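Local coordinates for NO-binding heme-dependent sensor protein (Shewanella oneidensis, PDB 4U9B) that senses nitric oxide by binding it at the iron of a heme cofactor held within an H-NOX domain, at residues A[105-108]-A[114-117]; A[130-135]-A[163-168]; A[141-146]-A[172-177]. All blocks are in the same frame, centred on the assembly; numbering follows the deposited sequence.

How the contacts relate
The three contacts illustrate how a cofactor can be enclosed by quite different chemistry on its several sides. Contact 3 is buried core, a helix laid on the sheet mainly through aliphatic side chains. Contacts 1 and 2 are partly buried, and each includes a segment bonded to a heme propionate, the loop 114-117 in contact 1 and the end of strand 128-133 in contact 2. All three touch the heme, contact 1 on the face that carries the nitric oxide and contact 3 on the opposite face. Contacts 2 and 3 share the zinc ion and are joined through backbone pairing of neighbouring strands 128-133 and 172-179. Contact 1 adjoins contact 2 but does not reach contact 3.

Contact 1 (A[105-108]-A[114-117]); sequences EVNK and SLPH. With HEM (protoporphyrin IX containing Fe), chain B; PO4 (phosphate ion), chain E.
Leu115 bridges the space between segment 114-117 and helix 98-109, meeting Val106 and Asn107 in a small apolar contact with no hydrogen bond between the two segments. The segment starts at Ser114, whose backbone N donates to heme O2D at 2.6 Å; an N-H...acceptor angle of 172° makes this a nearly straight grip on one propionate. Leu115 follows with its two branches divided. Leu115 CD1 meets Val106 CG1 tip to tip at 3.8 Å. Asn107 slides past the leucine the other way, with Asn107 ND2 3.7 Å from Leu115 CD1; the polar business of that amide lies elsewhere, with the carbonyl of His103, the axial ligand of the histidine-bound heme. Leu115 CD2 comes down over the porphyrin, 3.7 Å from heme C4D, and the side chain also touches the bound nitric oxide. Val106 is divided in the same manner: with CG1 anti to the backbone N (chi1 171°) and turned to the leucine, Val106 CG2 drops to 3.4 Å from heme CHD. Pro116 then passes the second propionate, its CB 3.5 Å from heme O2A, and His117 ends the segment with ND1 donating to phosphate O2 at 3.0 Å, a phosphate that probably came from the crystallisation liquor. A single, nearly straight backbone bond thus holds one propionate at the rim, while nondirectional apolar contacts line the nitric oxide face.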
loop_
_atom_site.group_PDB
_atom_site.type_symbol
_atom_site.label_atom_id
_atom_site.label_comp_id
_atom_site.label_asym_id
_atom_site.label_seq_id
_atom_site.Cartn_x
_atom_site.Cartn_y
_atom_site.Cartn_z
ATOM N N GLU A 105 -10.444 -0.158 12.242
ATOM C CA GLU A 105 -11.476 -0.655 11.339
ATOM C C GLU A 105 -11.006 -1.892 10.579
ATOM O O GLU A 105 -11.805 -2.776 10.277
ATOM C CB GLU A 105 -11.905 0.441 10.357
ATOM C CG GLU A 105 -12.509 1.685 11.017
ATOM C CD GLU A 105 -13.707 1.376 11.903
ATOM O OE1 GLU A 105 -14.396 0.366 11.656
ATOM O OE2 GLU A 105 -13.957 2.150 12.851
ATOM N N VAL A 106 -9.715 -1.963 10.271
ATOM C CA VAL A 106 -9.175 -3.144 9.602
ATOM C C VAL A 106 -9.205 -4.342 10.544
ATOM O O VAL A 106 -9.513 -5.452 10.128
ATOM C CB VAL A 106 -7.731 -2.918 9.100
ATOM C CG1 VAL A 106 -7.105 -4.231 8.614
ATOM C CG2 VAL A 106 -7.719 -1.888 7.979
ATOM N N ASN A 107 -8.882 -4.120 11.814
ATOM C CA ASN A 107 -8.882 -5.211 12.783
ATOM C C ASN A 107 -10.294 -5.665 13.132
ATOM O O ASN A 107 -10.500 -6.794 13.590
ATOM C CB ASN A 107 -8.131 -4.799 14.049
ATOM C CG ASN A 107 -6.645 -5.088 13.957
ATOM O OD1 ASN A 107 -6.211 -6.223 14.149
ATOM N ND2 ASN A 107 -5.859 -4.064 13.653
ATOM N N LYS A 108 -11.266 -4.786 12.912
ATOM C CA LYS A 108 -12.668 -5.143 13.087
ATOM C C LYS A 108 -13.167 -5.979 11.911
ATOM O O LYS A 108 -13.997 -6.871 12.080
ATOM C CB LYS A 108 -13.530 -3.885 13.240
ATOM C CG LYS A 108 -13.463 -3.252 14.623
ATOM C CD LYS A 108 -13.960 -1.803 14.627
ATOM C CE LYS A 108 -15.366 -1.663 14.065
ATOM N NZ LYS A 108 -15.812 -0.242 14.047
ATOM N N SER A 114 -2.047 -8.176 9.162
ATOM C CA SER A 114 -0.660 -7.780 9.379
ATOM C C SER A 114 -0.456 -6.364 8.861
ATOM O O SER A 114 -0.162 -6.150 7.684
ATOM C CB SER A 114 0.300 -8.750 8.690
ATOM O OG SER A 114 0.229 -10.036 9.285
ATOM N N LEU A 115 -0.630 -5.400 9.757
ATOM C CA LEU A 115 -0.564 -3.995 9.395
ATOM C C LEU A 115 0.796 -3.417 9.748
ATOM O O LEU A 115 1.450 -3.880 10.682
ATOM C CB LEU A 115 -1.669 -3.208 10.104
ATOM C CG LEU A 115 -3.094 -3.487 9.630
ATOM C CD1 LEU A 115 -4.096 -2.881 10.599
ATOM C CD2 LEU A 115 -3.309 -2.945 8.225
ATOM N N PRO A 116 1.232 -2.397 8.998
ATOM C CA PRO A 116 2.485 -1.734 9.356
ATOM C C PRO A 116 2.325 -0.878 10.601
ATOM O O PRO A 116 1.202 -0.525 10.962
ATOM C CB PRO A 116 2.779 -0.869 8.134
ATOM C CG PRO A 116 1.436 -0.548 7.586
ATOM C CD PRO A 116 0.615 -1.793 7.805
ATOM N N HIS A 117 3.439 -0.560 11.246
ATOM C CA HIS A 117 3.440 0.435 12.305
ATOM C C HIS A 117 3.539 1.807 11.664
ATOM O O HIS A 117 4.555 2.143 11.053
ATOM C CB HIS A 117 4.597 0.200 13.277
ATOM C CG HIS A 117 4.466 -1.061 14.072
ATOM N ND1 HIS A 117 3.678 -1.150 15.200
ATOM C CD2 HIS A 117 5.017 -2.286 13.901
ATOM C CE1 HIS A 117 3.752 -2.374 15.689
ATOM N NE2 HIS A 117 4.557 -3.083 14.921
HETATM C CHA HEM B . -1.731 -2.947 4.400
HETATM C CHB HEM B . -0.308 1.676 4.556
HETATM C CHC HEM B . -4.851 3.147 3.856
HETATM C CHD HEM B . -6.346 -1.348 4.896
HETATM C C1A HEM B . -0.951 -1.821 4.314
HETATM C C2A HEM B . 0.439 -1.767 3.905
HETATM C C3A HEM B . 0.821 -0.487 3.948
HETATM C C4A HEM B . -0.302 0.311 4.384
HETATM C CMA HEM B . 2.210 0.077 3.598
HETATM C CAA HEM B . 1.319 -2.970 3.492
HETATM C CBA HEM B . 1.634 -3.859 4.699
HETATM C CGA HEM B . 2.863 -3.414 5.461
HETATM O O1A HEM B . 3.223 -4.100 6.458
HETATM O O2A HEM B . 3.496 -2.389 5.096
HETATM C C1B HEM B . -1.394 2.484 4.325
HETATM C C2B HEM B . -1.356 3.912 4.098
HETATM C C3B HEM B . -2.623 4.330 3.915
HETATM C C4B HEM B . -3.483 3.163 3.999
HETATM C CMB HEM B . -0.037 4.717 4.120
HETATM C CAB HEM B . -3.179 5.743 3.622
HETATM C CBB HEM B . -2.441 6.745 3.133
HETATM C C1C HEM B . -5.665 2.055 4.082
HETATM C C2C HEM B . -7.108 2.049 4.001
HETATM C C3C HEM B . -7.550 0.820 4.295
HETATM C C4C HEM B . -6.382 -0.010 4.566
HETATM C CMC HEM B . -7.968 3.278 3.640
HETATM C CAC HEM B . -9.051 0.431 4.301
HETATM C CBC HEM B . -9.515 -0.706 4.830
HETATM C C1D HEM B . -5.267 -2.192 4.757
HETATM C C2D HEM B . -5.363 -3.632 4.704
HETATM C C3D HEM B . -3.928 -4.129 4.549
HETATM C C4D HEM B . -3.102 -2.946 4.528
HETATM C CMD HEM B . -6.642 -4.488 4.773
HETATM C CAD HEM B . -3.451 -5.587 4.435
HETATM C CBD HEM B . -3.156 -6.156 5.820
HETATM C CGD HEM B . -2.685 -7.578 5.666
HETATM O O1D HEM B . -2.235 -7.927 4.548
HETATM O O2D HEM B . -2.754 -8.360 6.653
HETATM N NA HEM B . -1.374 -0.531 4.592
HETATM N NB HEM B . -2.700 2.058 4.255
HETATM N NC HEM B . -5.256 0.781 4.431
HETATM N ND HEM B . -3.924 -1.826 4.652
HETATM FE FE HEM B . -3.309 0.131 4.688
HETATM P P PO4 E . 2.517 1.397 17.454
HETATM O O1 PO4 E . 1.045 1.101 17.284
HETATM O O2 PO4 E . 3.127 1.697 16.106
HETATM O O3 PO4 E . 2.687 2.593 18.363
HETATM O O4 PO4 E . 3.204 0.199 18.063
#

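Contact 2 (A[130-135]-A[163-168]); sequences LRYSSP and TCMHTG. With ZN (zinc ion), chain D; HEM (protoporphyrin IX containing Fe), chain B.
The heme propionate pocket and the zinc site of this H-NOX protein come together where Met165 makes a Met-aromatic contact with Tyr132 and also touches Ser133 and Ser134. Met165 SD lies 4.3 Å from Tyr132 CE1. It sits 70° off the ring normal, so the approach is oblique. A bend at the end of the chain (chi3 73°) then brings Met165 CE to 3.4 Å from Ser134 O, beside a Ser134 N that is buried with no partner in the model. Away from the methionine, Tyr132 and Ser134 hold one propionate: Tyr132 OH donates to heme O2A at 2.6 Å, heme O2A lying at the edge of the Tyr132 ring, in its plane, and Ser134 OG donates to heme O1A at 2.7 Å. Together with Arg136 these form the YxSxR motif of H-NOX proteins. A phenylalanine in place of Tyr132 lacks the hydroxyl and would probably leave heme O2A and Leu138 N, which donates to the same oxygen, without their mate. One residue before the methionine, Cys164 SG binds zinc at 2.3 Å, the site being completed by Cys139, His161 and Cys172. Segment 163-168 belongs to the connection between strands 156-163 and 172-179, while Tyr132 on strand 128-133 packs against Cys139 and Ala142 of helix 139-152.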
loop_
_atom_site.group_PDB
_atom_site.type_symbol
_atom_site.label_atom_id
_atom_site.label_comp_id
_atom_site.label_asym_id
_atom_site.label_seq_id
_atom_site.Cartn_x
_atom_site.Cartn_y
_atom_site.Cartn_z
ATOM N N LEU A 130 5.360 11.282 9.036
ATOM C CA LEU A 130 4.800 9.942 9.113
ATOM C C LEU A 130 5.897 8.899 9.288
ATOM O O LEU A 130 6.700 8.672 8.386
ATOM C CB LEU A 130 3.981 9.646 7.855
ATOM C CG LEU A 130 2.947 8.524 7.971
ATOM C CD1 LEU A 130 1.874 8.862 9.002
ATOM C CD2 LEU A 130 2.309 8.258 6.622
ATOM N N ARG A 131 5.928 8.277 10.464
ATOM C CA ARG A 131 6.878 7.208 10.736
ATOM C C ARG A 131 6.304 5.889 10.246
ATOM O O ARG A 131 5.143 5.581 10.512
ATOM C CB ARG A 131 7.198 7.122 12.229
ATOM C CG ARG A 131 8.241 6.068 12.577
ATOM C CD ARG A 131 8.285 5.795 14.074
ATOM N NE ARG A 131 9.320 4.822 14.428
ATOM C CZ ARG A 131 9.146 3.502 14.465
ATOM N NH1 ARG A 131 7.968 2.960 14.172
ATOM N NH2 ARG A 131 10.160 2.715 14.800
ATOM N N TYR A 132 7.121 5.120 9.533
ATOM C CA TYR A 132 6.727 3.811 9.032
ATOM C C TYR A 132 7.713 2.748 9.498
ATOM O O TYR A 132 8.926 2.936 9.418
ATOM C CB TYR A 132 6.647 3.820 7.503
ATOM C CG TYR A 132 6.440 2.453 6.894
ATOM C CD1 TYR A 132 7.521 1.635 6.590
ATOM C CD2 TYR A 132 5.164 1.979 6.619
ATOM C CE1 TYR A 132 7.337 0.386 6.039
ATOM C CE2 TYR A 132 4.971 0.726 6.064
ATOM C CZ TYR A 132 6.061 -0.065 5.778
ATOM O OH TYR A 132 5.880 -1.315 5.223
ATOM N N SER A 133 7.181 1.634 9.987
ATOM C CA SER A 133 7.993 0.475 10.347
ATOM C C SER A 133 7.216 -0.799 10.043
ATOM O O SER A 133 6.029 -0.884 10.352
ATOM C CB SER A 133 8.372 0.521 11.827
ATOM O OG SER A 133 9.384 -0.420 12.115
ATOM N N SER A 134 7.877 -1.784 9.442
ATOM C CA SER A 134 7.227 -3.056 9.132
ATOM C C SER A 134 8.224 -4.128 8.686
ATOM O O SER A 134 9.161 -3.828 7.952
ATOM C CB SER A 134 6.179 -2.863 8.035
ATOM O OG SER A 134 5.627 -4.107 7.644
ATOM N N PRO A 135 8.019 -5.385 9.121
ATOM C CA PRO A 135 8.846 -6.487 8.609
ATOM C C PRO A 135 8.734 -6.651 7.095
ATOM O O PRO A 135 9.643 -7.196 6.468
ATOM C CB PRO A 135 8.278 -7.720 9.322
ATOM C CG PRO A 135 7.610 -7.196 10.531
ATOM C CD PRO A 135 7.082 -5.844 10.162
ATOM N N THR A 163 14.778 9.185 5.674
ATOM C CA THR A 163 15.180 8.055 6.505
ATOM C C THR A 163 14.443 6.844 5.961
ATOM O O THR A 163 13.238 6.916 5.724
ATOM C CB THR A 163 14.841 8.265 7.995
ATOM O OG1 THR A 163 15.425 9.487 8.458
ATOM C CG2 THR A 163 15.361 7.102 8.839
ATOM N N CYS A 164 15.160 5.742 5.745
ATOM C CA CYS A 164 14.557 4.572 5.117
ATOM C C CYS A 164 15.177 3.261 5.579
ATOM O O CYS A 164 16.395 3.144 5.720
ATOM C CB CYS A 164 14.668 4.676 3.596
ATOM S SG CYS A 164 13.784 3.374 2.710
ATOM N N MET A 165 14.313 2.275 5.798
ATOM C CA MET A 165 14.731 0.943 6.212
ATOM C C MET A 165 15.616 0.269 5.170
ATOM O O MET A 165 16.459 -0.566 5.504
ATOM C CB MET A 165 13.507 0.066 6.478
ATOM C CG MET A 165 12.606 0.562 7.595
ATOM S SD MET A 165 11.169 -0.499 7.856
ATOM C CE MET A 165 11.942 -1.915 8.624
ATOM N N HIS A 166 15.419 0.623 3.905
ATOM C CA HIS A 166 16.155 -0.021 2.823
ATOM C C HIS A 166 17.635 0.356 2.820
ATOM O O HIS A 166 18.419 -0.225 2.068
ATOM C CB HIS A 166 15.531 0.330 1.473
ATOM C CG HIS A 166 14.169 -0.255 1.270
ATOM N ND1 HIS A 166 13.944 -1.613 1.207
ATOM C CD2 HIS A 166 12.960 0.334 1.120
ATOM C CE1 HIS A 166 12.654 -1.835 1.027
ATOM N NE2 HIS A 166 12.035 -0.671 0.969
ATOM N N THR A 167 18.015 1.320 3.655
ATOM C CA THR A 167 19.420 1.711 3.778
ATOM C C THR A 167 19.991 1.299 5.133
ATOM O O THR A 167 21.151 1.580 5.428
ATOM C CB THR A 167 19.615 3.228 3.587
ATOM O OG1 THR A 167 19.193 3.933 4.762
ATOM C CG2 THR A 167 18.836 3.721 2.379
ATOM N N GLY A 168 19.172 0.638 5.950
ATOM C CA GLY A 168 19.633 0.071 7.206
ATOM C C GLY A 168 18.927 0.597 8.442
ATOM O O GLY A 168 19.072 0.031 9.523
HETATM ZN ZN ZN D . 11.638 3.626 3.361
HETATM C CHA HEM B . -1.731 -2.947 4.400
HETATM C CHB HEM B . -0.308 1.676 4.556
HETATM C CHC HEM B . -4.851 3.147 3.856
HETATM C CHD HEM B . -6.346 -1.348 4.896
HETATM C C1A HEM B . -0.951 -1.821 4.314
HETATM C C2A HEM B . 0.439 -1.767 3.905
HETATM C C3A HEM B . 0.821 -0.487 3.948
HETATM C C4A HEM B . -0.302 0.311 4.384
HETATM C CMA HEM B . 2.210 0.077 3.598
HETATM C CAA HEM B . 1.319 -2.970 3.492
HETATM C CBA HEM B . 1.634 -3.859 4.699
HETATM C CGA HEM B . 2.863 -3.414 5.461
HETATM O O1A HEM B . 3.223 -4.100 6.458
HETATM O O2A HEM B . 3.496 -2.389 5.096
HETATM C C1B HEM B . -1.394 2.484 4.325
HETATM C C2B HEM B . -1.356 3.912 4.098
HETATM C C3B HEM B . -2.623 4.330 3.915
HETATM C C4B HEM B . -3.483 3.163 3.999
HETATM C CMB HEM B . -0.037 4.717 4.120
HETATM C CAB HEM B . -3.179 5.743 3.622
HETATM C CBB HEM B . -2.441 6.745 3.133
HETATM C C1C HEM B . -5.665 2.055 4.082
HETATM C C2C HEM B . -7.108 2.049 4.001
HETATM C C3C HEM B . -7.550 0.820 4.295
HETATM C C4C HEM B . -6.382 -0.010 4.566
HETATM C CMC HEM B . -7.968 3.278 3.640
HETATM C CAC HEM B . -9.051 0.431 4.301
HETATM C CBC HEM B . -9.515 -0.706 4.830
HETATM C C1D HEM B . -5.267 -2.192 4.757
HETATM C C2D HEM B . -5.363 -3.632 4.704
HETATM C C3D HEM B . -3.928 -4.129 4.549
HETATM C C4D HEM B . -3.102 -2.946 4.528
HETATM C CMD HEM B . -6.642 -4.488 4.773
HETATM C CAD HEM B . -3.451 -5.587 4.435
HETATM C CBD HEM B . -3.156 -6.156 5.820
HETATM C CGD HEM B . -2.685 -7.578 5.666
HETATM O O1D HEM B . -2.235 -7.927 4.548
HETATM O O2D HEM B . -2.754 -8.360 6.653
HETATM N NA HEM B . -1.374 -0.531 4.592
HETATM N NB HEM B . -2.700 2.058 4.255
HETATM N NC HEM B . -5.256 0.781 4.431
HETATM N ND HEM B . -3.924 -1.826 4.652
HETATM FE FE HEM B . -3.309 0.131 4.688
#

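Contact 3 (A[141-146]-A[172-177]); sequences CAEGLL and CMLIIE. With ZN (zinc ion), chain D; HEM (protoporphyrin IX containing Fe), chain B.
Helix segment 141-146 runs nearly parallel to strand 172-177, their axes 10.6 Å apart at closest approach and inclined by 17°, a separation spanned by a single layer of side chains from Glu143, Leu146, Leu174 and Ile176. Leu146 supplies most of it from the helix. Leu146 CD1 touches Leu174 CD2 at 3.8 Å, and Leu146 CD2 touches Ile176 CD1 at the same distance, both strand side chains crossing it obliquely; the leucine therefore rests on two successive inward-facing positions of the strand. Leu174 CD2 extends further, to 4.0 Å from Glu143 CA, so that one methyl packs on the helix backbone itself. This is the helix-on-sheet packing of the H-NOX fold: helix 139-152 lies on one face of the antiparallel sheet, and strand 172-179 runs in its interior between 128-133 and 156-163. The helix is also a wall of the heme pocket. Leu146 CD2 is 3.5 Å from the vinyl carbon CBB of the heme, and Leu145 places CD1 over the porphyrin face at 3.5 Å from heme C1B, on the side away from Leu115. Glu143 keeps its CG anti to the backbone N (chi1 -171°), and the extended chain carries the carboxylate away from Leu174 CD2; there OE1 bonds to His161 ND1 and OE2 forms a salt bridge with Lys67. The carboxylate is thus second shell to the zinc and is likely to polarise the imidazole whose NE2 binds the metal. At the start of the strand, Cys172 SG is another zinc ligand, at 2.3 Å, sharing the ion with Cys139 at the beginning of the helix.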
loop_
_atom_site.group_PDB
_atom_site.type_symbol
_atom_site.label_atom_id
_atom_site.label_comp_id
_atom_site.label_asym_id
_atom_site.label_seq_id
_atom_site.Cartn_x
_atom_site.Cartn_y
_atom_site.Cartn_z
ATOM N N CYS A 141 5.236 1.260 -0.879
ATOM C CA CYS A 141 3.804 1.042 -1.039
ATOM C C CYS A 141 3.053 2.086 -0.212
ATOM O O CYS A 141 2.022 2.608 -0.641
ATOM C CB CYS A 141 3.419 -0.380 -0.615
ATOM S SG CYS A 141 1.683 -0.820 -0.903
ATOM N N ALA A 142 3.585 2.396 0.966
ATOM C CA ALA A 142 3.012 3.437 1.817
ATOM C C ALA A 142 3.060 4.784 1.109
ATOM O O ALA A 142 2.092 5.549 1.134
ATOM C CB ALA A 142 3.755 3.514 3.148
ATOM N N GLU A 143 4.198 5.073 0.485
ATOM C CA GLU A 143 4.370 6.329 -0.233
ATOM C C GLU A 143 3.345 6.401 -1.360
ATOM O O GLU A 143 2.683 7.420 -1.547
ATOM C CB GLU A 143 5.804 6.455 -0.779
ATOM C CG GLU A 143 6.124 7.824 -1.353
ATOM C CD GLU A 143 7.589 8.009 -1.714
ATOM O OE1 GLU A 143 8.471 7.553 -0.957
ATOM O OE2 GLU A 143 7.856 8.627 -2.761
ATOM N N GLY A 144 3.204 5.300 -2.092
ATOM C CA GLY A 144 2.235 5.216 -3.169
ATOM C C GLY A 144 0.814 5.434 -2.684
ATOM O O GLY A 144 0.055 6.191 -3.290
ATOM N N LEU A 145 0.459 4.773 -1.587
ATOM C CA LEU A 145 -0.874 4.905 -1.000
ATOM C C LEU A 145 -1.180 6.340 -0.580
ATOM O O LEU A 145 -2.317 6.800 -0.696
ATOM C CB LEU A 145 -1.015 3.973 0.203
ATOM C CG LEU A 145 -1.316 2.517 -0.153
ATOM C CD1 LEU A 145 -0.920 1.586 0.974
ATOM C CD2 LEU A 145 -2.789 2.363 -0.485
ATOM N N LEU A 146 -0.167 7.042 -0.086
ATOM C CA LEU A 146 -0.336 8.432 0.314
ATOM C C LEU A 146 -0.652 9.298 -0.898
ATOM O O LEU A 146 -1.521 10.167 -0.836
ATOM C CB LEU A 146 0.917 8.941 1.028
ATOM C CG LEU A 146 1.107 8.404 2.449
ATOM C CD1 LEU A 146 2.550 8.565 2.894
ATOM C CD2 LEU A 146 0.169 9.119 3.417
ATOM N N CYS A 172 11.214 4.161 8.554
ATOM C CA CYS A 172 11.216 5.203 7.536
ATOM C C CYS A 172 10.523 6.437 8.082
ATOM O O CYS A 172 9.634 6.338 8.927
ATOM C CB CYS A 172 10.509 4.745 6.263
ATOM S SG CYS A 172 11.125 3.208 5.573
ATOM N N MET A 173 10.940 7.592 7.582
ATOM C CA MET A 173 10.311 8.860 7.911
ATOM C C MET A 173 9.872 9.537 6.624
ATOM O O MET A 173 10.701 9.933 5.803
ATOM C CB MET A 173 11.271 9.759 8.690
ATOM C CG MET A 173 10.636 11.038 9.210
ATOM S SD MET A 173 9.174 10.743 10.235
ATOM C CE MET A 173 9.853 9.650 11.478
ATOM N N LEU A 174 8.559 9.632 6.443
ATOM C CA LEU A 174 7.979 10.275 5.276
ATOM C C LEU A 174 7.401 11.624 5.674
ATOM O O LEU A 174 6.407 11.693 6.397
ATOM C CB LEU A 174 6.895 9.394 4.648
ATOM C CG LEU A 174 7.384 8.191 3.830
ATOM C CD1 LEU A 174 8.083 7.166 4.704
ATOM C CD2 LEU A 174 6.227 7.546 3.085
ATOM N N ILE A 175 8.041 12.692 5.213
ATOM C CA ILE A 175 7.557 14.041 5.466
ATOM C C ILE A 175 6.664 14.460 4.312
ATOM O O ILE A 175 7.109 14.544 3.167
ATOM C CB ILE A 175 8.710 15.050 5.629
ATOM C CG1 ILE A 175 9.690 14.578 6.707
ATOM C CG2 ILE A 175 8.167 16.440 5.957
ATOM C CD1 ILE A 175 9.058 14.304 8.061
ATOM N N ILE A 176 5.402 14.715 4.628
ATOM C CA ILE A 176 4.410 15.090 3.632
ATOM C C ILE A 176 4.127 16.586 3.704
ATOM O O ILE A 176 3.733 17.103 4.752
ATOM C CB ILE A 176 3.095 14.312 3.834
ATOM C CG1 ILE A 176 3.369 12.807 3.934
ATOM C CG2 ILE A 176 2.124 14.593 2.691
ATOM C CD1 ILE A 176 2.284 12.047 4.654
ATOM N N GLU A 177 4.344 17.272 2.587
ATOM C CA GLU A 177 4.018 18.687 2.469
ATOM C C GLU A 177 2.834 18.868 1.531
ATOM O O GLU A 177 2.887 18.468 0.368
ATOM C CB GLU A 177 5.220 19.481 1.959
ATOM C CG GLU A 177 4.974 20.982 1.890
ATOM C CD GLU A 177 6.204 21.757 1.463
ATOM O OE1 GLU A 177 6.856 22.364 2.338
ATOM O OE2 GLU A 177 6.518 21.761 0.255
HETATM ZN ZN ZN D . 11.638 3.626 3.361
HETATM C CHA HEM B . -1.731 -2.947 4.400
HETATM C CHB HEM B . -0.308 1.676 4.556
HETATM C CHC HEM B . -4.851 3.147 3.856
HETATM C CHD HEM B . -6.346 -1.348 4.896
HETATM C C1A HEM B . -0.951 -1.821 4.314
HETATM C C2A HEM B . 0.439 -1.767 3.905
HETATM C C3A HEM B . 0.821 -0.487 3.948
HETATM C C4A HEM B . -0.302 0.311 4.384
HETATM C CMA HEM B . 2.210 0.077 3.598
HETATM C CAA HEM B . 1.319 -2.970 3.492
HETATM C CBA HEM B . 1.634 -3.859 4.699
HETATM C CGA HEM B . 2.863 -3.414 5.461
HETATM O O1A HEM B . 3.223 -4.100 6.458
HETATM O O2A HEM B . 3.496 -2.389 5.096
HETATM C C1B HEM B . -1.394 2.484 4.325
HETATM C C2B HEM B . -1.356 3.912 4.098
HETATM C C3B HEM B . -2.623 4.330 3.915
HETATM C C4B HEM B . -3.483 3.163 3.999
HETATM C CMB HEM B . -0.037 4.717 4.120
HETATM C CAB HEM B . -3.179 5.743 3.622
HETATM C CBB HEM B . -2.441 6.745 3.133
HETATM C C1C HEM B . -5.665 2.055 4.082
HETATM C C2C HEM B . -7.108 2.049 4.001
HETATM C C3C HEM B . -7.550 0.820 4.295
HETATM C C4C HEM B . -6.382 -0.010 4.566
HETATM C CMC HEM B . -7.968 3.278 3.640
HETATM C CAC HEM B . -9.051 0.431 4.301
HETATM C CBC HEM B . -9.515 -0.706 4.830
HETATM C C1D HEM B . -5.267 -2.192 4.757
HETATM C C2D HEM B . -5.363 -3.632 4.704
HETATM C C3D HEM B . -3.928 -4.129 4.549
HETATM C C4D HEM B . -3.102 -2.946 4.528
HETATM C CMD HEM B . -6.642 -4.488 4.773
HETATM C CAD HEM B . -3.451 -5.587 4.435
HETATM C CBD HEM B . -3.156 -6.156 5.820
HETATM C CGD HEM B . -2.685 -7.578 5.666
HETATM O O1D HEM B . -2.235 -7.927 4.548
HETATM O O2D HEM B . -2.754 -8.360 6.653
HETATM N NA HEM B . -1.374 -0.531 4.592
HETATM N NB HEM B . -2.700 2.058 4.255
HETATM N NC HEM B . -5.256 0.781 4.431
HETATM N ND HEM B . -3.924 -1.826 4.652
HETATM FE FE HEM B . -3.309 0.131 4.688
#